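Local atomic coordinates of TBC1 domain family member 22A (Homo sapiens, PDB entry 2QFZ), a protein that probably acts as a GTPase-activating protein for Rab-family GTPases through its TBC domain, the part of the protein in this structure. Residues Q203-F208 with Q214-M219; A286-R291 with A315-E320. One frame throughout, in Å; residues are numbered along the deposited sequence.

Contact 1: Q203-F208 with Q214-M219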
loop_
_atom_site.group_PDB
_atom_site.type_symbol
_atom_site.label_atom_id
_atom_site.label_comp_id
_atom_site.label_asym_id
_atom_site.label_seq_id
_atom_site.Cartn_x
_atom_site.Cartn_y
_atom_site.Cartn_z
ATOM N N GLN A 203 -6.784 -0.953 -11.372
ATOM C CA GLN A 203 -7.271 0.163 -12.210
ATOM C C GLN A 203 -8.731 0.501 -12.012
ATOM O O GLN A 203 -9.097 1.668 -12.044
ATOM C CB GLN A 203 -7.058 -0.149 -13.699
ATOM C CG GLN A 203 -5.648 -0.206 -14.048
ATOM C CD GLN A 203 -5.384 -0.078 -15.517
ATOM O OE1 GLN A 203 -6.087 0.640 -16.238
ATOM N NE2 GLN A 203 -4.359 -0.766 -15.974
ATOM N N ASP A 204 -9.547 -0.530 -11.820
ATOM C CA ASP A 204 -11.006 -0.363 -11.662
ATOM C C ASP A 204 -11.436 0.189 -10.281
ATOM O O ASP A 204 -12.591 0.570 -10.094
ATOM C CB ASP A 204 -11.728 -1.698 -11.948
ATOM C CG ASP A 204 -11.214 -2.851 -11.096
ATOM O OD1 ASP A 204 -10.142 -2.719 -10.443
ATOM O OD2 ASP A 204 -11.875 -3.919 -11.100
ATOM N N ASN A 205 -10.504 0.224 -9.330
ATOM C CA ASN A 205 -10.778 0.815 -7.995
ATOM C C ASN A 205 -11.068 2.288 -8.025
ATOM O O ASN A 205 -11.698 2.792 -7.105
ATOM C CB ASN A 205 -9.602 0.584 -7.021
ATOM C CG ASN A 205 -9.569 -0.812 -6.471
ATOM O OD1 ASN A 205 -10.282 -1.681 -6.949
ATOM N ND2 ASN A 205 -8.746 -1.032 -5.445
ATOM N N TYR A 206 -10.604 2.977 -9.067
ATOM C CA TYR A 206 -10.549 4.438 -9.069
ATOM C C TYR A 206 -11.142 5.129 -10.311
ATOM O O TYR A 206 -11.124 6.345 -10.383
ATOM C CB TYR A 206 -9.119 4.921 -8.809
ATOM C CG TYR A 206 -8.544 4.368 -7.511
ATOM C CD1 TYR A 206 -9.063 4.769 -6.264
ATOM C CD2 TYR A 206 -7.528 3.432 -7.515
ATOM C CE1 TYR A 206 -8.554 4.235 -5.060
ATOM C CE2 TYR A 206 -7.011 2.912 -6.313
ATOM C CZ TYR A 206 -7.524 3.329 -5.107
ATOM O OH TYR A 206 -7.037 2.789 -3.956
ATOM N N THR A 207 -11.705 4.360 -11.229
ATOM C CA THR A 207 -12.544 4.926 -12.250
ATOM C C THR A 207 -13.893 5.443 -11.673
ATOM O O THR A 207 -14.165 5.319 -10.452
ATOM C CB THR A 207 -12.681 3.954 -13.458
ATOM O OG1 THR A 207 -13.187 2.655 -13.048
ATOM C CG2 THR A 207 -11.306 3.792 -14.110
ATOM N N PHE A 208 -14.679 6.091 -12.540
ATOM C CA PHE A 208 -16.008 6.640 -12.212
ATOM C C PHE A 208 -16.884 5.644 -11.448
ATOM O O PHE A 208 -17.161 4.545 -11.944
ATOM C CB PHE A 208 -16.722 7.063 -13.511
ATOM C CG PHE A 208 -17.961 7.874 -13.284
ATOM C CD1 PHE A 208 -17.869 9.208 -12.936
ATOM C CD2 PHE A 208 -19.212 7.302 -13.409
ATOM C CE1 PHE A 208 -18.995 9.955 -12.716
ATOM C CE2 PHE A 208 -20.355 8.046 -13.192
ATOM C CZ PHE A 208 -20.255 9.371 -12.847
ATOM N N GLN A 214 -16.543 -1.810 -5.058
ATOM C CA GLN A 214 -17.806 -2.526 -4.805
ATOM C C GLN A 214 -17.723 -4.006 -5.054
ATOM O O GLN A 214 -18.239 -4.804 -4.261
ATOM C CB GLN A 214 -18.947 -1.940 -5.654
ATOM C CG GLN A 214 -19.691 -0.830 -4.941
ATOM C CD GLN A 214 -18.859 0.425 -4.775
ATOM O OE1 GLN A 214 -18.165 0.843 -5.692
ATOM N NE2 GLN A 214 -18.933 1.035 -3.601
ATOM N N MET A 215 -17.070 -4.365 -6.152
ATOM C CA MET A 215 -16.831 -5.742 -6.475
ATOM C C MET A 215 -16.008 -6.444 -5.406
ATOM O O MET A 215 -16.370 -7.529 -4.972
ATOM C CB MET A 215 -16.121 -5.854 -7.837
ATOM C CG MET A 215 -16.038 -7.302 -8.357
ATOM S SD MET A 215 -17.691 -8.006 -8.618
ATOM C CE MET A 215 -18.260 -7.028 -10.005
ATOM N N LYS A 216 -14.905 -5.832 -4.984
ATOM C CA LYS A 216 -14.069 -6.408 -3.903
ATOM C C LYS A 216 -14.767 -6.518 -2.542
ATOM O O LYS A 216 -14.544 -7.484 -1.803
ATOM C CB LYS A 216 -12.777 -5.631 -3.746
ATOM C CG LYS A 216 -11.844 -5.837 -4.954
ATOM C CD LYS A 216 -10.680 -4.856 -5.012
ATOM C CE LYS A 216 -10.134 -4.777 -6.489
ATOM N NZ LYS A 216 -8.670 -4.546 -6.489
ATOM N N VAL A 217 -15.577 -5.529 -2.189
ATOM C CA VAL A 217 -16.357 -5.616 -0.948
ATOM C C VAL A 217 -17.378 -6.776 -1.006
ATOM O O VAL A 217 -17.641 -7.439 0.003
ATOM C CB VAL A 217 -17.013 -4.305 -0.648
ATOM C CG1 VAL A 217 -18.048 -4.433 0.495
ATOM C CG2 VAL A 217 -15.933 -3.261 -0.319
ATOM N N LYS A 218 -17.941 -7.010 -2.180
ATOM C CA LYS A 218 -18.948 -8.075 -2.381
ATOM C C LYS A 218 -18.259 -9.444 -2.343
ATOM O O LYS A 218 -18.771 -10.366 -1.730
ATOM C CB LYS A 218 -19.708 -7.844 -3.702
ATOM C CG LYS A 218 -20.686 -8.910 -4.076
ATOM C CD LYS A 218 -21.743 -9.193 -3.010
ATOM C CE LYS A 218 -22.748 -10.229 -3.515
ATOM N NZ LYS A 218 -23.815 -10.544 -2.513
ATOM N N MET A 219 -17.097 -9.582 -3.001
ATOM C CA MET A 219 -16.315 -10.815 -2.892
ATOM C C MET A 219 -15.832 -11.059 -1.471
ATOM O O MET A 219 -15.762 -12.188 -1.055
ATOM C CB MET A 219 -15.121 -10.799 -3.822
ATOM C CG MET A 219 -15.492 -10.770 -5.301
ATOM S SD MET A 219 -13.990 -10.935 -6.271
ATOM C CE MET A 219 -13.468 -9.219 -6.368
#
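Asn205 and Lys216 meet where residues 203-208, a loop, pass the first half of helix 211-227, to which residues 214-219 belong. The backbones stay well apart: the closest CA atoms, those of Asn205 and Gln214, are 8.4 Å from each other. The helical segment is regular, as the bond from Lys218 N to Gln214 O at 3.0 Å attests, whereas Gln203 to Asn205 have helical backbone angles without the repeating bonds. Side chains therefore have to bridge the interval, and the interface is small, 101 Å² summed over both sides.

Both main partners are turned alike at the first torsion, with CG anti to the carbonyl carbon (chi1 -77° in Asn205, -69° in Lys216). The lysine then runs out nearly straight and bends at chi4. The two side chains cross at about a right angle, which brings the amide oxygen to the last part of the lysine chain. Asn205 OD1 lies 3.1 Å from Lys216 CE and 3.3 Å from Lys216 NZ, the carbon being the nearer of the two. Asp204 adds a carboxylate nearby: its OD1 is 4.6 Å from Lys216 NZ, too far for a salt bridge, yet the opposite charges would probably still favour the lysine's position. On its other flank, Asn205 CB sits 3.5 Å above the ring plane of Tyr206, offset toward the rim.

This is the turn between helices 181-200 and 211-227 of the all-helical TBC domain. A backbone bond between Asp204 and Gly212 also ties the turn to the helix start. Lys216 touches Leu282 of helix 276-291, Val217 packs on helix 242-251, and Tyr206 reaches helix 150-162.

Contact 2: A286-R291 with A315-E320; sequences AAFLVR and AHWDDE
Phe288 and Arg291, one helical turn apart, both hold CG anti to the backbone N, which sends their side chains to the indole of Trp317. In this all-helical TBC fold they project from the last turns of helix 276-291, while Trp317 sits in the loop just ahead of helix 319-335.

The far end of the indole's six-membered ring does the touching. Trp317 CH2 comes to 3.9 Å from Phe288 CE1, and Trp317 CZ3, at the edge of the phenyl ring and in its plane, is 4.0 Å from that same CE1. The planes are nearly perpendicular (87°) with centroids 5.9 Å apart, a pairing that fits neither a stack nor an edge-to-face arrangement. The Arg291 and Trp317 side chains run antiparallel alongside one another. The guanidinium plane is 18° from that of the indole, but its approach is oblique, through Arg291 NE at 3.8 Å from Trp317 CZ2. Trp317 also meets the ring of Trp292, and Phe288 packs edge-to-face against both Trp292 and Trp249, which makes the indole part of an aromatic cluster.

With an alanine in place of Trp317, the phenyl edge of Phe288 would probably lose its neighbour and the Arg291 guanidinium would be more likely to swing. Arg261 bonds to the backbone carbonyls of Ala315 and Trp317, fastening the loop, and Asp318 then occupies the N-cap position of helix 319-335. Its OD2 accepts a weak, bent capping bond from Glu320 N, 3.1 Å long with an angle of 125° at the hydrogen.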
loop_
_atom_site.group_PDB
_atom_site.type_symbol
_atom_site.label_atom_id
_atom_site.label_comp_id
_atom_site.label_asym_id
_atom_site.label_seq_id
_atom_site.Cartn_x
_atom_site.Cartn_y
_atom_site.Cartn_z
ATOM N N ALA A 286 -10.241 -10.528 4.873
ATOM C CA ALA A 286 -11.039 -11.594 5.495
ATOM C C ALA A 286 -10.429 -12.050 6.815
ATOM O O ALA A 286 -11.138 -12.150 7.827
ATOM C CB ALA A 286 -11.214 -12.758 4.521
ATOM N N ALA A 287 -9.108 -12.259 6.812
ATOM C CA ALA A 287 -8.347 -12.560 8.038
ATOM C C ALA A 287 -8.352 -11.413 9.068
ATOM O O ALA A 287 -8.406 -11.634 10.296
ATOM C CB ALA A 287 -6.930 -12.999 7.693
ATOM N N PHE A 288 -8.324 -10.185 8.590
ATOM C CA PHE A 288 -8.353 -9.029 9.480
ATOM C C PHE A 288 -9.686 -8.968 10.235
ATOM O O PHE A 288 -9.720 -8.759 11.458
ATOM C CB PHE A 288 -8.116 -7.755 8.665
ATOM C CG PHE A 288 -7.836 -6.554 9.458
ATOM C CD1 PHE A 288 -6.759 -6.504 10.339
ATOM C CD2 PHE A 288 -8.626 -5.427 9.312
ATOM C CE1 PHE A 288 -6.471 -5.335 11.067
ATOM C CE2 PHE A 288 -8.341 -4.251 10.036
ATOM C CZ PHE A 288 -7.280 -4.206 10.906
ATOM N N LEU A 289 -10.776 -9.187 9.515
ATOM C CA LEU A 289 -12.085 -9.218 10.137
ATOM C C LEU A 289 -12.225 -10.334 11.215
ATOM O O LEU A 289 -12.657 -10.068 12.348
ATOM C CB LEU A 289 -13.170 -9.327 9.049
ATOM C CG LEU A 289 -14.623 -9.126 9.464
ATOM C CD1 LEU A 289 -14.891 -7.781 10.099
ATOM C CD2 LEU A 289 -15.487 -9.329 8.230
ATOM N N VAL A 290 -11.834 -11.553 10.878
ATOM C CA VAL A 290 -12.079 -12.675 11.749
ATOM C C VAL A 290 -11.058 -12.781 12.876
ATOM O O VAL A 290 -11.320 -13.491 13.825
ATOM C CB VAL A 290 -12.317 -14.040 10.991
ATOM C CG1 VAL A 290 -13.511 -13.916 10.035
ATOM C CG2 VAL A 290 -11.094 -14.565 10.266
ATOM N N ARG A 291 -9.953 -12.020 12.795
ATOM C CA ARG A 291 -9.030 -11.795 13.913
ATOM C C ARG A 291 -9.767 -11.250 15.152
ATOM O O ARG A 291 -9.445 -11.633 16.279
ATOM C CB ARG A 291 -7.865 -10.873 13.477
ATOM C CG ARG A 291 -7.054 -10.165 14.586
ATOM C CD ARG A 291 -6.062 -11.083 15.336
ATOM N NE ARG A 291 -5.399 -10.337 16.420
ATOM C CZ ARG A 291 -5.916 -10.120 17.639
ATOM N NH1 ARG A 291 -7.113 -10.588 17.973
ATOM N NH2 ARG A 291 -5.229 -9.432 18.542
ATOM N N ALA A 315 -3.015 0.061 17.201
ATOM C CA ALA A 315 -1.932 1.039 17.440
ATOM C C ALA A 315 -0.666 0.372 18.038
ATOM O O ALA A 315 0.445 0.857 17.883
ATOM C CB ALA A 315 -2.434 2.145 18.321
ATOM N N HIS A 316 -0.838 -0.766 18.689
ATOM C CA HIS A 316 0.273 -1.453 19.327
ATOM C C HIS A 316 0.836 -2.577 18.457
ATOM O O HIS A 316 1.722 -3.312 18.888
ATOM C CB HIS A 316 -0.172 -2.013 20.674
ATOM C CG HIS A 316 -1.245 -3.051 20.570
ATOM N ND1 HIS A 316 -2.578 -2.731 20.490
ATOM C CD2 HIS A 316 -1.177 -4.401 20.508
ATOM C CE1 HIS A 316 -3.291 -3.841 20.396
ATOM N NE2 HIS A 316 -2.467 -4.868 20.409
ATOM N N TRP A 317 0.321 -2.729 17.243
ATOM C CA TRP A 317 0.687 -3.868 16.414
ATOM C C TRP A 317 2.152 -3.821 15.949
ATOM O O TRP A 317 2.680 -2.769 15.697
ATOM C CB TRP A 317 -0.269 -4.009 15.216
ATOM C CG TRP A 317 -1.415 -4.900 15.502
ATOM C CD1 TRP A 317 -1.982 -5.158 16.728
ATOM C CD2 TRP A 317 -2.154 -5.664 14.549
ATOM N NE1 TRP A 317 -3.008 -6.031 16.587
ATOM C CE2 TRP A 317 -3.144 -6.364 15.262
ATOM C CE3 TRP A 317 -2.102 -5.792 13.157
ATOM C CZ2 TRP A 317 -4.055 -7.205 14.635
ATOM C CZ3 TRP A 317 -3.005 -6.658 12.536
ATOM C CH2 TRP A 317 -3.964 -7.334 13.262
ATOM N N ASP A 318 2.773 -4.995 15.881
ATOM C CA ASP A 318 4.177 -5.155 15.467
ATOM C C ASP A 318 4.275 -6.268 14.423
ATOM O O ASP A 318 3.243 -6.734 13.904
ATOM C CB ASP A 318 5.128 -5.401 16.679
ATOM C CG ASP A 318 4.755 -6.646 17.543
ATOM O OD1 ASP A 318 4.671 -6.491 18.793
ATOM O OD2 ASP A 318 4.590 -7.775 17.016
ATOM N N ASP A 319 5.503 -6.673 14.091
ATOM C CA ASP A 319 5.738 -7.562 12.954
ATOM C C ASP A 319 5.137 -8.927 13.225
ATOM O O ASP A 319 4.638 -9.559 12.327
ATOM C CB ASP A 319 7.245 -7.669 12.630
ATOM N N GLU A 320 5.159 -9.361 14.472
ATOM C CA GLU A 320 4.515 -10.614 14.862
ATOM C C GLU A 320 3.024 -10.640 14.473
ATOM O O GLU A 320 2.531 -11.660 14.048
ATOM C CB GLU A 320 4.662 -10.881 16.368
#

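In the fold
Contact 1 is complete before contact 2 begins, so the two follow in series along the chain. Their centres are 23 Å apart and their nearest atoms about 7 Å, without touching; each centre lies about 16 Å from the centre of the chain. Helix 276-291 connects them: Leu282, earlier on it, receives Lys216 and Met219, whereas its last turns carry Phe288 and Arg291. Helix 211-227 is shared too, since farther along it Leu220, Leu223 and Val224 pack on Ala286. Helix 242-251 likewise meets Val217 and Leu289. The two contacts thus join an inter-helix turn and a pre-helix loop to the same group of packed helices, 211-227, 242-251 and 276-291, in this TBC domain.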